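Local structure of coenzyme A transferase (Yersinia pestis, 3QLI) at residues G45-E50 and E301-L306; Y74-K79 and F293-G298; S126-A131 and N163-R168. The protein probably transfers coenzyme A between carboxylic acids such as acetate. All blocks are in the same frame, centred on the assembly; numbering follows the deposited sequence.

Contact 1. Residues G45-E50 and E301-L306; sequences GMFAAE and EMYEYL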
loop_
_atom_site.group_PDB
_atom_site.type_symbol
_atom_site.label_atom_id
_atom_site.label_comp_id
_atom_site.label_asym_id
_atom_site.label_seq_id
_atom_site.Cartn_x
_atom_site.Cartn_y
_atom_site.Cartn_z
ATOM N N GLY A 45 11.393 -6.577 22.691
ATOM C CA GLY A 45 12.172 -6.122 21.564
ATOM C C GLY A 45 12.269 -7.168 20.474
ATOM O O GLY A 45 11.881 -8.327 20.656
ATOM N N MET A 46 12.813 -6.773 19.329
ATOM C CA MET A 46 12.954 -7.674 18.185
ATOM C C MET A 46 14.291 -8.408 18.111
ATOM O O MET A 46 15.341 -7.813 18.337
ATOM C CB MET A 46 12.781 -6.896 16.875
ATOM C CG MET A 46 11.486 -6.123 16.737
ATOM S SD MET A 46 11.473 -5.134 15.227
ATOM C CE MET A 46 11.409 -6.415 13.980
ATOM N N PHE A 47 14.249 -9.701 17.798
ATOM C CA PHE A 47 15.476 -10.477 17.610
ATOM C C PHE A 47 16.436 -10.490 18.799
ATOM O O PHE A 47 16.107 -10.962 19.881
ATOM C CB PHE A 47 16.207 -10.072 16.325
ATOM C CG PHE A 47 17.108 -11.145 15.784
ATOM C CD1 PHE A 47 16.600 -12.386 15.442
ATOM C CD2 PHE A 47 18.464 -10.919 15.632
ATOM C CE1 PHE A 47 17.426 -13.380 14.952
ATOM C CE2 PHE A 47 19.295 -11.907 15.142
ATOM C CZ PHE A 47 18.775 -13.139 14.802
ATOM N N ALA A 48 17.633 -9.964 18.559
ATOM C CA ALA A 48 18.701 -9.914 19.550
ATOM C C ALA A 48 18.238 -9.116 20.760
ATOM O O ALA A 48 18.768 -9.270 21.858
ATOM C CB ALA A 48 19.952 -9.295 18.948
ATOM N N ALA A 49 17.262 -8.245 20.534
ATOM C CA ALA A 49 16.656 -7.426 21.579
ATOM C C ALA A 49 15.901 -8.252 22.636
ATOM O O ALA A 49 15.751 -7.808 23.772
ATOM C CB ALA A 49 15.748 -6.368 20.973
ATOM N N GLU A 50 15.405 -9.433 22.264
ATOM C CA GLU A 50 14.663 -10.263 23.216
ATOM C C GLU A 50 15.585 -10.536 24.401
ATOM O O GLU A 50 16.752 -10.871 24.217
ATOM C CB GLU A 50 14.219 -11.573 22.557
ATOM C CG GLU A 50 13.350 -11.389 21.313
ATOM C CD GLU A 50 13.001 -12.701 20.626
ATOM O OE1 GLU A 50 13.692 -13.710 20.866
ATOM O OE2 GLU A 50 12.034 -12.720 19.837
ATOM N N GLU A 301 30.855 -9.195 15.315
ATOM C CA GLU A 301 31.714 -8.159 14.760
ATOM C C GLU A 301 30.905 -6.923 14.376
ATOM O O GLU A 301 31.341 -5.796 14.596
ATOM C CB GLU A 301 32.477 -8.676 13.543
ATOM C CG GLU A 301 32.932 -7.567 12.621
ATOM C CD GLU A 301 34.059 -7.987 11.696
ATOM O OE1 GLU A 301 33.771 -8.551 10.615
ATOM O OE2 GLU A 301 35.233 -7.743 12.052
ATOM N N MET A 302 29.731 -7.131 13.791
ATOM C CA MET A 302 28.892 -6.000 13.413
ATOM C C MET A 302 28.306 -5.320 14.650
ATOM O O MET A 302 28.258 -4.093 14.728
ATOM C CB MET A 302 27.757 -6.428 12.481
ATOM C CG MET A 302 26.907 -5.250 12.030
ATOM S SD MET A 302 25.278 -5.724 11.425
ATOM C CE MET A 302 24.411 -5.898 12.977
ATOM N N TYR A 303 27.843 -6.114 15.614
ATOM C CA TYR A 303 27.278 -5.536 16.833
ATOM C C TYR A 303 28.289 -4.642 17.574
ATOM O O TYR A 303 27.943 -3.546 18.043
ATOM C CB TYR A 303 26.757 -6.630 17.775
ATOM C CG TYR A 303 25.626 -7.487 17.229
ATOM C CD1 TYR A 303 24.534 -6.915 16.585
ATOM C CD2 TYR A 303 25.645 -8.876 17.383
ATOM C CE1 TYR A 303 23.492 -7.705 16.099
ATOM C CE2 TYR A 303 24.613 -9.674 16.893
ATOM C CZ TYR A 303 23.539 -9.083 16.255
ATOM O OH TYR A 303 22.506 -9.866 15.783
ATOM N N GLU A 304 29.528 -5.119 17.703
ATOM C CA GLU A 304 30.573 -4.355 18.384
ATOM C C GLU A 304 30.834 -3.034 17.675
ATOM O O GLU A 304 31.044 -1.994 18.311
ATOM C CB GLU A 304 31.867 -5.168 18.477
ATOM C CG GLU A 304 31.771 -6.374 19.402
ATOM C CD GLU A 304 32.936 -7.351 19.243
ATOM O OE1 GLU A 304 33.070 -8.253 20.101
ATOM O OE2 GLU A 304 33.709 -7.225 18.260
ATOM N N TYR A 305 30.812 -3.085 16.350
ATOM C CA TYR A 305 31.070 -1.907 15.532
ATOM C C TYR A 305 30.041 -0.781 15.736
ATOM O O TYR A 305 30.369 0.394 15.588
ATOM C CB TYR A 305 31.159 -2.292 14.048
ATOM C CG TYR A 305 31.555 -1.126 13.168
ATOM C CD1 TYR A 305 32.879 -0.689 13.115
ATOM C CD2 TYR A 305 30.611 -0.457 12.398
ATOM C CE1 TYR A 305 33.250 0.384 12.316
ATOM C CE2 TYR A 305 30.971 0.617 11.601
ATOM C CZ TYR A 305 32.294 1.031 11.564
ATOM O OH TYR A 305 32.658 2.099 10.768
ATOM N N LEU A 306 28.808 -1.131 16.089
ATOM C CA LEU A 306 27.762 -0.117 16.254
ATOM C C LEU A 306 27.970 0.709 17.499
ATOM O O LEU A 306 27.433 1.801 17.615
ATOM C CB LEU A 306 26.374 -0.763 16.335
ATOM C CG LEU A 306 26.056 -1.770 15.230
ATOM C CD1 LEU A 306 24.647 -2.330 15.450
ATOM C CD2 LEU A 306 26.189 -1.118 13.860
#
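The loop that leaves strand 41-44 of the Rossmann-like N-terminal sheet presents Phe-47 and Ala-48 to Tyr-303, which reaches out from helix 300-306. It is a small contact, burying only 77 Å² in all, because the tyrosine meets the loop with little more than its outer end. Tyr-303 OH lies in the plane of the Phe-47 ring, at the ring's edge, 3.9 Å from CE2. The two side chains cross at about a right angle. Ala-48 fills the place beside this edge: its CB is 4.1 Å from Tyr-303 OH and 4.5 Å from Tyr-303 CZ. The CA atoms of Ala-48 and Tyr-303 are 10.0 Å apart, and the tyrosine's length makes up most of that distance, so a short methyl suffices on the loop.

A type II' turn with Phe-47 and Ala-48 at its corners, closed by Ala-49 N to Met-46 O at 3.0 Å, runs into a 3-10 turn closed by Glu-50 N to Phe-47 O at 2.9 Å. In Phe-47 CG stands anti to the backbone N (chi1 -156°), which brings the CD2-CE2 edge to the Tyr-303 hydroxyl. That buried hydroxyl donates to Ile-210 O and accepts from Gly-298 N, so tyrosine suits a place needing both length and a polar end. The contact borders the CoA site, the Phe-47 side chain being about 4 Å from that of Glu-76.

Behind the loop, Thr-147 of strand 143-148 bonds Ala-49 O. On the helix side, Met-302 packs on helix 268-276, and Leu-306 rests on Ala-296 of strand 295-296.

Contact 2. Residues Y74-K79 and F293-G298; sequences YFETAK and FTFAMG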
loop_
_atom_site.group_PDB
_atom_site.type_symbol
_atom_site.label_atom_id
_atom_site.label_comp_id
_atom_site.label_asym_id
_atom_site.label_seq_id
_atom_site.Cartn_x
_atom_site.Cartn_y
_atom_site.Cartn_z
ATOM N N TYR A 74 4.519 -9.421 19.400
ATOM C CA TYR A 74 5.934 -9.266 19.069
ATOM C C TYR A 74 6.220 -9.495 17.585
ATOM O O TYR A 74 5.395 -10.085 16.881
ATOM C CB TYR A 74 6.761 -10.260 19.902
ATOM C CG TYR A 74 6.477 -11.688 19.504
ATOM C CD1 TYR A 74 7.336 -12.378 18.660
ATOM C CD2 TYR A 74 5.329 -12.334 19.942
ATOM C CE1 TYR A 74 7.061 -13.682 18.271
ATOM C CE2 TYR A 74 5.039 -13.645 19.553
ATOM C CZ TYR A 74 5.906 -14.307 18.717
ATOM O OH TYR A 74 5.617 -15.601 18.319
ATOM N N PHE A 75 7.411 -9.072 17.157
ATOM C CA PHE A 75 7.903 -9.204 15.785
ATOM C C PHE A 75 9.319 -9.790 15.786
ATOM O O PHE A 75 10.044 -9.659 16.769
ATOM C CB PHE A 75 8.030 -7.823 15.135
ATOM C CG PHE A 75 6.732 -7.197 14.722
ATOM C CD1 PHE A 75 6.265 -7.331 13.427
ATOM C CD2 PHE A 75 6.006 -6.428 15.614
ATOM C CE1 PHE A 75 5.083 -6.737 13.038
ATOM C CE2 PHE A 75 4.822 -5.832 15.229
ATOM C CZ PHE A 75 4.361 -5.985 13.940
ATOM N N GLU A 76 9.720 -10.408 14.676
ATOM C CA GLU A 76 11.083 -10.938 14.533
ATOM C C GLU A 76 11.616 -11.878 15.621
ATOM O O GLU A 76 12.565 -11.545 16.325
ATOM C CB GLU A 76 12.077 -9.803 14.277
ATOM C CG GLU A 76 13.282 -10.216 13.445
ATOM C CD GLU A 76 12.898 -10.818 12.105
ATOM O OE1 GLU A 76 11.862 -10.415 11.538
ATOM O OE2 GLU A 76 13.638 -11.695 11.614
ATOM N N THR A 77 10.985 -13.038 15.761
ATOM C CA THR A 77 11.365 -14.028 16.766
ATOM C C THR A 77 12.786 -14.582 16.626
ATOM O O THR A 77 13.308 -14.738 15.526
ATOM C CB THR A 77 10.409 -15.236 16.733
ATOM O OG1 THR A 77 9.111 -14.811 16.306
ATOM C CG2 THR A 77 10.310 -15.878 18.105
ATOM N N ALA A 78 13.396 -14.875 17.771
ATOM C CA ALA A 78 14.744 -15.425 17.848
ATOM C C ALA A 78 14.718 -16.675 18.726
ATOM O O ALA A 78 13.787 -16.867 19.505
ATOM C CB ALA A 78 15.708 -14.403 18.411
ATOM N N LYS A 79 15.782 -17.461 18.662
ATOM C CA LYS A 79 15.857 -18.713 19.395
ATOM C C LYS A 79 15.642 -18.471 20.879
ATOM O O LYS A 79 15.115 -19.335 21.577
ATOM C CB LYS A 79 17.208 -19.391 19.164
ATOM C CG LYS A 79 17.336 -20.756 19.817
ATOM C CD LYS A 79 18.574 -21.490 19.328
ATOM C CE LYS A 79 18.790 -22.779 20.103
ATOM N NZ LYS A 79 17.554 -23.604 20.163
ATOM N N PHE A 293 18.594 3.330 10.362
ATOM C CA PHE A 293 18.019 1.984 10.377
ATOM C C PHE A 293 17.017 1.895 11.531
ATOM O O PHE A 293 17.027 2.742 12.424
ATOM C CB PHE A 293 19.108 0.913 10.552
ATOM C CG PHE A 293 19.717 0.882 11.943
ATOM C CD1 PHE A 293 19.357 -0.103 12.854
ATOM C CD2 PHE A 293 20.637 1.858 12.338
ATOM C CE1 PHE A 293 19.903 -0.135 14.134
ATOM C CE2 PHE A 293 21.195 1.840 13.619
ATOM C CZ PHE A 293 20.829 0.842 14.519
ATOM N N THR A 294 16.148 0.887 11.517
ATOM C CA THR A 294 15.184 0.746 12.611
ATOM C C THR A 294 15.449 -0.456 13.532
ATOM O O THR A 294 15.113 -0.408 14.711
ATOM C CB THR A 294 13.712 0.784 12.125
ATOM O OG1 THR A 294 12.884 1.285 13.179
ATOM C CG2 THR A 294 13.212 -0.594 11.680
ATOM N N PHE A 295 16.055 -1.515 13.006
ATOM C CA PHE A 295 16.644 -2.547 13.867
ATOM C C PHE A 295 17.807 -3.239 13.136
ATOM O O PHE A 295 17.924 -3.150 11.903
ATOM C CB PHE A 295 15.577 -3.522 14.419
ATOM C CG PHE A 295 15.140 -4.594 13.445
ATOM C CD1 PHE A 295 15.623 -5.893 13.567
ATOM C CD2 PHE A 295 14.242 -4.311 12.422
ATOM C CE1 PHE A 295 15.230 -6.892 12.684
ATOM C CE2 PHE A 295 13.834 -5.305 11.536
ATOM C CZ PHE A 295 14.325 -6.596 11.668
ATOM N N ALA A 296 18.684 -3.889 13.900
ATOM C CA ALA A 296 19.901 -4.474 13.336
ATOM C C ALA A 296 19.991 -5.963 13.630
ATOM O O ALA A 296 19.649 -6.403 14.721
ATOM C CB ALA A 296 21.116 -3.774 13.896
ATOM N N MET A 297 20.485 -6.727 12.657
ATOM C CA MET A 297 20.725 -8.163 12.828
ATOM C C MET A 297 22.052 -8.475 12.173
ATOM O O MET A 297 22.362 -7.912 11.144
ATOM C CB MET A 297 19.625 -8.987 12.141
ATOM C CG MET A 297 18.228 -8.815 12.764
ATOM S SD MET A 297 17.034 -10.034 12.155
ATOM C CE MET A 297 16.729 -9.475 10.503
ATOM N N GLY A 298 22.845 -9.357 12.766
ATOM C CA GLY A 298 24.138 -9.675 12.177
ATOM C C GLY A 298 24.947 -10.588 13.074
ATOM O O GLY A 298 24.381 -11.465 13.736
#
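Glu-76, found to bind CoA in a crystal structure of this protein though none is bound to this chain here, lays its side chain against Phe-295 and Met-297. The packed side centres on its CG, which is 3.9 Å from Phe-295 CE1 and 4.0 Å from Met-297 SD. A glutamate suits this place because its CG joins the apolar surface, while the carboxylate turns along Met-297 with one oxygen against the sulfur. The chain bends to do so: CG is anti to the backbone N, and the turn at chi2 (56°) swings the carboxylate aside. Glutamate and phenylalanine cross at about a right angle, yet the carboxylate and ring planes lie only 32° apart. OE2 comes 3.8 Å from Met-297 SD and 4.0 Å from Met-297 CE, which is van der Waals contact with the thioether and no polar bond.

The other side is more open. Glu-76 is partly exposed, whereas Phe-295 and Met-297 are buried, and a bound acetate ion, probably from the crystallisation liquor, lies about 4 Å from the glutamate side chain. Such an ion is consistent with a pocket, and the Phe-295 side chain is itself about 4 Å from that of Glu-264, the residue found covalently linked to CoA when the ligand is present.

Two residues apart on an extended chain, Phe-295 and Met-297 have their side chains on the same side, both facing Glu-76. They also pack on Val-265 of strand 265-266, which pairs in parallel with strand 295-296; facing them, Glu-76 sits in the loop between strand 70-74 and helix 79-83.

Contact 3. Residues S126-A131 and N163-R168; sequences SNFHQA and NDYSSR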
loop_
_atom_site.group_PDB
_atom_site.type_symbol
_atom_site.label_atom_id
_atom_site.label_comp_id
_atom_site.label_asym_id
_atom_site.label_seq_id
_atom_site.Cartn_x
_atom_site.Cartn_y
_atom_site.Cartn_z
ATOM N N SER A 126 -1.049 -6.810 10.617
ATOM C CA SER A 126 -0.697 -5.409 10.776
ATOM C C SER A 126 0.306 -5.003 9.721
ATOM O O SER A 126 0.844 -5.856 9.014
ATOM C CB SER A 126 -0.078 -5.161 12.155
ATOM O OG SER A 126 1.273 -5.616 12.192
ATOM N N ASN A 127 0.553 -3.697 9.627
ATOM C CA ASN A 127 1.752 -3.184 8.976
ATOM C C ASN A 127 2.852 -2.907 10.008
ATOM O O ASN A 127 2.623 -2.220 11.012
ATOM C CB ASN A 127 1.449 -1.901 8.221
ATOM C CG ASN A 127 0.505 -2.120 7.082
ATOM O OD1 ASN A 127 0.878 -2.697 6.069
ATOM N ND2 ASN A 127 -0.722 -1.657 7.231
ATOM N N PHE A 128 4.044 -3.429 9.756
ATOM C CA PHE A 128 5.160 -3.192 10.667
ATOM C C PHE A 128 5.337 -1.681 10.878
ATOM O O PHE A 128 5.628 -1.241 11.985
ATOM C CB PHE A 128 6.428 -3.860 10.114
ATOM C CG PHE A 128 7.665 -3.687 10.976
ATOM C CD1 PHE A 128 7.625 -3.922 12.340
ATOM C CD2 PHE A 128 8.882 -3.327 10.389
ATOM C CE1 PHE A 128 8.768 -3.770 13.130
ATOM C CE2 PHE A 128 10.041 -3.187 11.155
ATOM C CZ PHE A 128 9.989 -3.405 12.535
ATOM N N HIS A 129 5.130 -0.882 9.830
ATOM C CA HIS A 129 5.331 0.569 9.942
ATOM C C HIS A 129 4.365 1.243 10.910
ATOM O O HIS A 129 4.620 2.368 11.360
ATOM C CB HIS A 129 5.326 1.285 8.571
ATOM C CG HIS A 129 3.973 1.395 7.935
ATOM N ND1 HIS A 129 3.590 0.617 6.862
ATOM C CD2 HIS A 129 2.924 2.212 8.197
ATOM C CE1 HIS A 129 2.357 0.934 6.504
ATOM N NE2 HIS A 129 1.929 1.897 7.299
ATOM N N GLN A 130 3.266 0.560 11.226
ATOM C CA GLN A 130 2.259 1.094 12.159
ATOM C C GLN A 130 2.348 0.454 13.546
ATOM O O GLN A 130 1.516 0.724 14.410
ATOM C CB GLN A 130 0.841 0.897 11.593
ATOM C CG GLN A 130 0.619 1.660 10.310
ATOM C CD GLN A 130 -0.622 1.219 9.545
ATOM O OE1 GLN A 130 -1.222 0.176 9.832
ATOM N NE2 GLN A 130 -1.002 2.012 8.563
ATOM N N ALA A 131 3.367 -0.370 13.760
ATOM C CA ALA A 131 3.507 -1.105 15.025
ATOM C C ALA A 131 3.538 -0.230 16.277
ATOM O O ALA A 131 2.937 -0.591 17.285
ATOM C CB ALA A 131 4.722 -2.041 14.996
ATOM N N ASN A 163 15.223 -0.284 17.709
ATOM C CA ASN A 163 14.502 0.970 17.814
ATOM C C ASN A 163 13.094 0.534 17.453
ATOM O O ASN A 163 12.267 0.298 18.331
ATOM C CB ASN A 163 15.031 2.028 16.852
ATOM C CG ASN A 163 14.569 3.428 17.221
ATOM O OD1 ASN A 163 13.374 3.681 17.341
ATOM N ND2 ASN A 163 15.516 4.340 17.405
ATOM N N ASP A 164 12.819 0.428 16.156
ATOM C CA ASP A 164 11.546 -0.111 15.697
ATOM C C ASP A 164 10.376 0.504 16.450
ATOM O O ASP A 164 10.232 1.721 16.520
ATOM C CB ASP A 164 11.529 -1.644 15.783
ATOM C CG ASP A 164 12.069 -2.168 17.102
ATOM O OD1 ASP A 164 13.302 -2.297 17.240
ATOM O OD2 ASP A 164 11.253 -2.463 17.996
ATOM N N TYR A 165 9.537 -0.373 16.994
ATOM C CA TYR A 165 8.398 0.026 17.807
ATOM C C TYR A 165 8.813 0.045 19.275
ATOM O O TYR A 165 8.072 0.513 20.135
ATOM C CB TYR A 165 7.248 -0.964 17.628
ATOM C CG TYR A 165 7.619 -2.393 17.968
ATOM C CD1 TYR A 165 7.614 -2.839 19.283
ATOM C CD2 TYR A 165 7.975 -3.292 16.974
ATOM C CE1 TYR A 165 7.953 -4.143 19.598
ATOM C CE2 TYR A 165 8.316 -4.596 17.277
ATOM C CZ TYR A 165 8.304 -5.018 18.590
ATOM O OH TYR A 165 8.642 -6.316 18.892
ATOM N N SER A 166 10.011 -0.464 19.548
ATOM C CA SER A 166 10.522 -0.556 20.912
ATOM C C SER A 166 10.688 0.793 21.601
ATOM O O SER A 166 10.372 0.936 22.777
ATOM C CB SER A 166 11.850 -1.320 20.933
ATOM O OG SER A 166 11.662 -2.685 20.604
ATOM N N SER A 167 11.185 1.783 20.872
ATOM C CA SER A 167 11.381 3.112 21.464
ATOM C C SER A 167 10.071 3.780 21.894
ATOM O O SER A 167 10.049 4.578 22.837
ATOM C CB SER A 167 12.177 4.028 20.518
ATOM O OG SER A 167 11.478 4.230 19.301
ATOM N N ARG A 168 8.981 3.464 21.205
ATOM C CA ARG A 168 7.660 3.940 21.627
ATOM C C ARG A 168 7.090 3.125 22.798
ATOM O O ARG A 168 6.597 3.683 23.788
ATOM C CB ARG A 168 6.673 3.877 20.453
ATOM C CG ARG A 168 5.200 4.085 20.838
ATOM C CD ARG A 168 4.939 5.501 21.317
ATOM N NE ARG A 168 3.535 5.717 21.697
ATOM C CZ ARG A 168 2.555 6.006 20.845
ATOM N NH1 ARG A 168 2.800 6.102 19.542
ATOM N NH2 ARG A 168 1.317 6.181 21.299
#
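Two turns face each other with CA of Ala-131 and CA of Tyr-165 5.7 Å apart: a 3-10 turn, 128-130, running into helix 131-139, and an Asx turn at Asp-164 leading into helix 166-172. Both belong to the Rossmann-like N-terminal region. Where the chains are closest, the methyl of Ala-131 packs on Tyr-165, with CB 3.8 Å from Tyr-165 CB and also touching its CD2. Alanine is small enough for such a close approach of backbones.

Beside it, Phe-128 and Tyr-165 meet at their ring edges, CE1 of the phenylalanine 4.0 Å from CD2 of the tyrosine. Each atom lies near the plane of the other ring, and the side chains cross at about a right angle. Phe-128 gets there by an extended first torsion, CG anti to the backbone N (chi1 -180°), which carries its ring across the gap; its CZ also touches Asp-164 CB at 4.0 Å. The tyrosine hydroxyl bonds Met-44 O, so this buried residue combines an apolar ring with a satisfied polar end. The Phe-128 side chain is about 4 Å from that of Glu-264 and from a bound acetate, so this edge-to-edge pair borders the CoA pocket.

The 126-131 loop also borders the second subunit, where Asn-127 bonds Asp-408 and Gln-130 bonds Lys-422 of that subunit.

Asp-164 OD2 sits 3.5 Å above the centre of the Tyr-165 ring, an approach that two donors probably make tolerable. Ser-166 N meets OD2 from above the carboxylate plane at 2.8 Å, and Ser-166 OG donates to the same OD2 on its syn side at 2.6 Å.

Overall arrangement
The three contacts form one continuous region, with centres 8 Å apart for contacts 1 and 2, 12 Å for contacts 2 and 3, and 17 Å for contacts 1 and 3. Loops 45-50 and 74-79, after adjacent strands of the parallel sheet, are joined by a backbone hydrogen bond from Phe-47 N to Glu-76 O, 2.9 Å. Met-46 links contact 1 to contact 3, its SD 3.5 Å from Phe-128 CZ. Between contacts 2 and 3, Thr-294 O lies 3.0 Å from Asn-163 N, a probable hydrogen bond. Glu-76 belongs to the CoA site, Phe-47 lies about 4 Å from it by side chain, and Phe-128 is as near to Glu-264.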